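Endo-1,4-beta-xylanase (Uncultured bacterium, PDB 7AX7) removes acetyl groups from acetylated xylan through its cobalt-dependent CE4 esterase domain, part of a larger multidomain xylanase. Local coordinates at residues 2-14 against 176-189. Residues are numbered along the deposited sequence; the frame is centred on the assembly and turned at random.
With CO (cobalt (II) ion), chain B.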
loop_
_atom_site.group_PDB
_atom_site.type_symbol
_atom_site.label_atom_id
_atom_site.label_comp_id
_atom_site.label_asym_id
_atom_site.label_seq_id
_atom_site.Cartn_x
_atom_site.Cartn_y
_atom_site.Cartn_z
ATOM N N ASN A 2 23.214 6.862 6.990
ATOM C CA ASN A 2 22.842 5.631 7.703
ATOM C C ASN A 2 21.330 5.531 7.982
ATOM O O ASN A 2 20.906 4.753 8.832
ATOM C CB ASN A 2 23.637 5.517 9.023
ATOM C CG ASN A 2 23.150 6.484 10.124
ATOM O OD1 ASN A 2 23.203 6.156 11.322
ATOM N ND2 ASN A 2 22.701 7.668 9.734
ATOM N N GLU A 3 20.534 6.328 7.266
ATOM C CA GLU A 3 19.078 6.241 7.354
ATOM C C GLU A 3 18.607 4.817 7.081
ATOM O O GLU A 3 19.126 4.134 6.195
ATOM C CB GLU A 3 18.424 7.204 6.354
ATOM C CG GLU A 3 17.658 8.381 6.978
ATOM C CD GLU A 3 16.997 9.302 5.939
ATOM O OE1 GLU A 3 16.498 10.382 6.326
ATOM O OE2 GLU A 3 16.976 8.952 4.739
ATOM N N LYS A 4 17.627 4.368 7.862
ATOM C CA LYS A 4 17.019 3.047 7.720
ATOM C C LYS A 4 15.554 3.253 7.368
ATOM O O LYS A 4 14.798 3.804 8.173
ATOM C CB LYS A 4 17.148 2.229 9.010
ATOM C CG LYS A 4 18.566 1.993 9.460
ATOM C CD LYS A 4 18.624 1.379 10.851
ATOM C CE LYS A 4 20.075 1.107 11.270
ATOM N NZ LYS A 4 20.945 2.344 11.267
ATOM N N LEU A 5 15.160 2.833 6.167
ATOM C CA LEU A 5 13.871 3.206 5.604
ATOM C C LEU A 5 12.869 2.067 5.724
ATOM O O LEU A 5 13.208 0.902 5.488
ATOM C CB LEU A 5 14.015 3.608 4.133
ATOM C CG LEU A 5 15.009 4.731 3.828
ATOM C CD1 LEU A 5 14.931 5.111 2.348
ATOM C CD2 LEU A 5 14.765 5.952 4.734
ATOM N N ILE A 6 11.631 2.414 6.088
ATOM C CA ILE A 6 10.513 1.474 6.111
ATOM C C ILE A 6 9.343 2.098 5.364
ATOM O O ILE A 6 9.059 3.295 5.513
ATOM C CB ILE A 6 10.086 1.091 7.543
ATOM C CG1 ILE A 6 11.175 0.281 8.232
ATOM C CG2 ILE A 6 8.856 0.207 7.498
ATOM C CD1 ILE A 6 11.192 -1.172 7.796
ATOM N N ALA A 7 8.660 1.290 4.568
ATOM C CA ALA A 7 7.512 1.747 3.790
ATOM C C ALA A 7 6.292 1.000 4.313
ATOM O O ALA A 7 6.060 -0.155 3.931
ATOM C CB ALA A 7 7.728 1.515 2.295
ATOM N N LEU A 8 5.545 1.650 5.213
ATOM C CA LEU A 8 4.262 1.122 5.657
ATOM C C LEU A 8 3.230 1.316 4.555
ATOM O O LEU A 8 3.112 2.411 4.000
ATOM C CB LEU A 8 3.805 1.828 6.935
ATOM C CG LEU A 8 4.428 1.438 8.275
ATOM C CD1 LEU A 8 3.830 2.296 9.395
ATOM C CD2 LEU A 8 4.217 -0.038 8.572
ATOM N N THR A 9 2.484 0.258 4.230
ATOM C CA THR A 9 1.558 0.317 3.105
ATOM C C THR A 9 0.247 -0.366 3.479
ATOM O O THR A 9 0.219 -1.313 4.271
ATOM C CB THR A 9 2.146 -0.325 1.819
ATOM O OG1 THR A 9 2.242 -1.747 1.977
ATOM C CG2 THR A 9 3.528 0.235 1.516
ATOM N N PHE A 10 -0.841 0.119 2.883
ATOM C CA PHE A 10 -2.187 -0.307 3.240
ATOM C C PHE A 10 -2.974 -0.653 1.984
ATOM O O PHE A 10 -3.049 0.160 1.053
ATOM C CB PHE A 10 -2.907 0.791 4.037
ATOM C CG PHE A 10 -2.295 1.069 5.383
ATOM C CD1 PHE A 10 -2.708 0.362 6.508
ATOM C CD2 PHE A 10 -1.314 2.043 5.527
ATOM C CE1 PHE A 10 -2.160 0.615 7.753
ATOM C CE2 PHE A 10 -0.752 2.308 6.779
ATOM C CZ PHE A 10 -1.176 1.592 7.893
ATOM N N ASP A 11 -3.572 -1.845 1.974
ATOM C CA ASP A 11 -4.398 -2.356 0.884
ATOM C C ASP A 11 -5.888 -2.277 1.211
ATOM O O ASP A 11 -6.298 -2.473 2.361
ATOM C CB ASP A 11 -4.076 -3.826 0.590
ATOM C CG ASP A 11 -2.856 -4.012 -0.278
ATOM O OD1 ASP A 11 -2.240 -3.000 -0.693
ATOM O OD2 ASP A 11 -2.528 -5.192 -0.553
ATOM N N ASP A 12 -6.694 -2.008 0.169
ATOM C CA ASP A 12 -8.124 -2.312 0.094
ATOM C C ASP A 12 -9.037 -1.122 0.401
ATOM O O ASP A 12 -10.264 -1.259 0.339
ATOM C CB ASP A 12 -8.485 -3.479 1.020
ATOM C CG ASP A 12 -7.884 -4.813 0.566
ATOM O OD1 ASP A 12 -7.179 -4.863 -0.468
ATOM O OD2 ASP A 12 -8.114 -5.823 1.255
ATOM N N GLY A 13 -8.479 0.049 0.711
ATOM C CA GLY A 13 -9.301 1.221 0.927
ATOM C C GLY A 13 -9.616 1.984 -0.352
ATOM O O GLY A 13 -9.448 1.473 -1.466
ATOM N N PRO A 14 -10.106 3.230 -0.216
ATOM C CA PRO A 14 -10.383 3.846 1.083
ATOM C C PRO A 14 -11.634 3.265 1.723
ATOM O O PRO A 14 -12.533 2.800 1.021
ATOM C CB PRO A 14 -10.596 5.335 0.749
ATOM C CG PRO A 14 -10.318 5.478 -0.757
ATOM C CD PRO A 14 -10.519 4.100 -1.326
ATOM N N GLY A 176 15.103 3.004 15.203
ATOM C CA GLY A 176 15.854 3.860 14.309
ATOM C C GLY A 176 15.350 3.926 12.884
ATOM O O GLY A 176 16.069 4.436 12.018
ATOM N N TYR A 177 14.145 3.443 12.607
ATOM C CA TYR A 177 13.634 3.479 11.245
ATOM C C TYR A 177 12.981 4.819 10.935
ATOM O O TYR A 177 12.491 5.519 11.823
ATOM C CB TYR A 177 12.625 2.353 11.014
ATOM C CG TYR A 177 13.235 0.971 10.986
ATOM C CD1 TYR A 177 13.860 0.490 9.846
ATOM C CD2 TYR A 177 13.168 0.141 12.095
ATOM C CE1 TYR A 177 14.410 -0.783 9.809
ATOM C CE2 TYR A 177 13.714 -1.142 12.069
ATOM C CZ TYR A 177 14.331 -1.599 10.924
ATOM O OH TYR A 177 14.874 -2.872 10.898
ATOM N N THR A 178 12.996 5.170 9.656
ATOM C CA THR A 178 12.369 6.371 9.132
ATOM C C THR A 178 11.292 5.932 8.152
ATOM O O THR A 178 11.550 5.084 7.295
ATOM C CB THR A 178 13.398 7.265 8.437
ATOM O OG1 THR A 178 14.310 7.794 9.416
ATOM C CG2 THR A 178 12.703 8.409 7.701
ATOM N N PHE A 179 10.092 6.486 8.282
ATOM C CA PHE A 179 8.974 6.063 7.450
ATOM C C PHE A 179 8.941 6.864 6.156
ATOM O O PHE A 179 9.106 8.087 6.162
ATOM C CB PHE A 179 7.651 6.217 8.201
ATOM C CG PHE A 179 7.502 5.257 9.338
ATOM C CD1 PHE A 179 7.025 3.978 9.120
ATOM C CD2 PHE A 179 7.858 5.627 10.626
ATOM C CE1 PHE A 179 6.900 3.083 10.174
ATOM C CE2 PHE A 179 7.736 4.740 11.676
ATOM C CZ PHE A 179 7.255 3.472 11.456
ATOM N N VAL A 180 8.737 6.158 5.041
ATOM C CA VAL A 180 8.704 6.769 3.719
ATOM C C VAL A 180 7.564 6.157 2.916
ATOM O O VAL A 180 7.100 5.050 3.198
ATOM C CB VAL A 180 10.041 6.589 2.968
ATOM C CG1 VAL A 180 11.183 7.319 3.706
ATOM C CG2 VAL A 180 10.371 5.105 2.797
ATOM N N THR A 181 7.111 6.900 1.904
ATOM C CA THR A 181 6.236 6.316 0.899
ATOM C C THR A 181 7.051 5.391 -0.002
ATOM O O THR A 181 8.285 5.392 0.020
ATOM C CB THR A 181 5.560 7.400 0.053
ATOM O OG1 THR A 181 6.544 8.058 -0.765
ATOM C CG2 THR A 181 4.854 8.442 0.939
ATOM N N VAL A 182 6.347 4.589 -0.804
ATOM C CA VAL A 182 7.032 3.702 -1.743
ATOM C C VAL A 182 7.831 4.515 -2.762
ATOM O O VAL A 182 8.996 4.200 -3.049
ATOM C CB VAL A 182 6.022 2.750 -2.410
ATOM C CG1 VAL A 182 6.718 1.835 -3.417
ATOM C CG2 VAL A 182 5.314 1.907 -1.342
ATOM N N SER A 183 7.243 5.594 -3.297
ATOM C CA SER A 183 8.004 6.483 -4.175
ATOM C C SER A 183 9.242 7.017 -3.465
ATOM O O SER A 183 10.348 6.985 -4.011
ATOM C CB SER A 183 7.130 7.646 -4.664
ATOM O OG SER A 183 6.294 7.267 -5.744
ATOM N N GLU A 184 9.076 7.516 -2.236
ATOM C CA GLU A 184 10.226 8.032 -1.496
ATOM C C GLU A 184 11.250 6.935 -1.226
ATOM O O GLU A 184 12.458 7.186 -1.255
ATOM C CB GLU A 184 9.764 8.668 -0.187
ATOM C CG GLU A 184 9.090 10.006 -0.365
ATOM C CD GLU A 184 8.383 10.456 0.898
ATOM O OE1 GLU A 184 8.250 9.635 1.834
ATOM O OE2 GLU A 184 7.962 11.628 0.951
ATOM N N LEU A 185 10.787 5.710 -0.969
ATOM C CA LEU A 185 11.711 4.605 -0.729
ATOM C C LEU A 185 12.671 4.420 -1.900
ATOM O O LEU A 185 13.895 4.360 -1.718
ATOM C CB LEU A 185 10.930 3.318 -0.465
ATOM C CG LEU A 185 11.752 2.028 -0.432
ATOM C CD1 LEU A 185 12.798 2.053 0.698
ATOM C CD2 LEU A 185 10.831 0.828 -0.320
ATOM N N PHE A 186 12.133 4.314 -3.118
ATOM C CA PHE A 186 13.007 4.107 -4.268
ATOM C C PHE A 186 13.837 5.352 -4.564
ATOM O O PHE A 186 15.034 5.247 -4.847
ATOM C CB PHE A 186 12.186 3.678 -5.482
ATOM C CG PHE A 186 11.747 2.238 -5.423
ATOM C CD1 PHE A 186 12.606 1.226 -5.808
ATOM C CD2 PHE A 186 10.487 1.898 -4.951
ATOM C CE1 PHE A 186 12.213 -0.103 -5.743
ATOM C CE2 PHE A 186 10.085 0.574 -4.890
ATOM C CZ PHE A 186 10.948 -0.428 -5.286
ATOM N N GLU A 187 13.226 6.535 -4.488
ATOM C CA GLU A 187 13.972 7.769 -4.722
ATOM C C GLU A 187 15.192 7.856 -3.806
ATOM O O GLU A 187 16.309 8.135 -4.258
ATOM C CB GLU A 187 13.051 8.976 -4.524
ATOM C CG GLU A 187 13.570 10.298 -5.110
ATOM C CD GLU A 187 14.704 10.911 -4.296
ATOM O OE1 GLU A 187 15.649 11.456 -4.912
ATOM O OE2 GLU A 187 14.651 10.847 -3.042
ATOM N N LYS A 188 14.995 7.609 -2.505
ATOM C CA LYS A 188 16.073 7.849 -1.548
ATOM C C LYS A 188 17.152 6.772 -1.625
ATOM O O LYS A 188 18.318 7.046 -1.322
ATOM C CB LYS A 188 15.503 7.963 -0.128
ATOM C CG LYS A 188 14.686 9.235 0.110
ATOM C CD LYS A 188 14.048 9.242 1.508
ATOM C CE LYS A 188 13.152 10.469 1.750
ATOM N NZ LYS A 188 13.903 11.753 1.905
ATOM N N LYS A 189 16.801 5.554 -2.045
ATOM C CA LYS A 189 17.814 4.525 -2.248
ATOM C C LYS A 189 18.486 4.623 -3.613
ATOM O O LYS A 189 19.424 3.860 -3.877
ATOM C CB LYS A 189 17.207 3.123 -2.080
ATOM C CG LYS A 189 16.722 2.774 -0.656
ATOM C CD LYS A 189 17.880 2.795 0.336
ATOM C CE LYS A 189 17.467 2.269 1.698
ATOM N NZ LYS A 189 18.556 2.434 2.707
HETATM CO CO CO B . -6.314 -6.613 -1.350
HETATM O O HOH W 1 18.805 5.125 3.286
HETATM O O HOH W 2 15.202 10.127 9.141
HETATM O O HOH W 3 16.335 6.043 9.879
HETATM O O HOH W 4 4.791 3.693 2.413
HETATM O O HOH W 5 5.750 4.630 5.601
#
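Thr178 N donates to Lys4 O (2.7 Å), Thr178 O accepts from Ile6 N (2.9 Å), and Val180 N donates to Ile6 O (2.9 Å). These three bonds pair strand 177-179 in parallel with strand 4-11. Beyond them water takes over: one molecule bridges Leu8 N and Val180 O. At the other end a water joins Lys4 N, Gly176 O and Thr178 OG1.

Apolar packing on one face centres on Leu5. With its CG anti to the carbonyl carbon (chi1 -56°), CD2 reaches Val180 CG1 at 4.0 Å and CD1 reaches helix 182-189. There CD1 meets Lys188 CB at 3.8 Å and the CE methylene of Lys189, whose chain runs past in the opposite direction. Leu185 CD1 closes on Leu5 CB at 4.0 Å, and its CD2 on Ala7 CB. Cutting Leu5 back to an alanine would probably open a gap beneath helix 182-189 and leave Val180 CG1 and Lys188 CB without the methyls that cover them. On the other face Ile6 CD1 lies obliquely 3.8 Å from Tyr177 CE1, and Leu8 CG and CD1 meet Phe179 CE1 obliquely.

Lys189 NZ forms a salt bridge with Asp146 and shares a water with Glu3 O. Thr181 and Glu184 form a capping box at the start of helix 182-189.

The two strands are neighbours in a parallel sheet, consistent with the irregular (β/α) barrel of NodB-type deacetylases. Strand 4-11 leads to Asp12, which binds cobalt with His62 and His66.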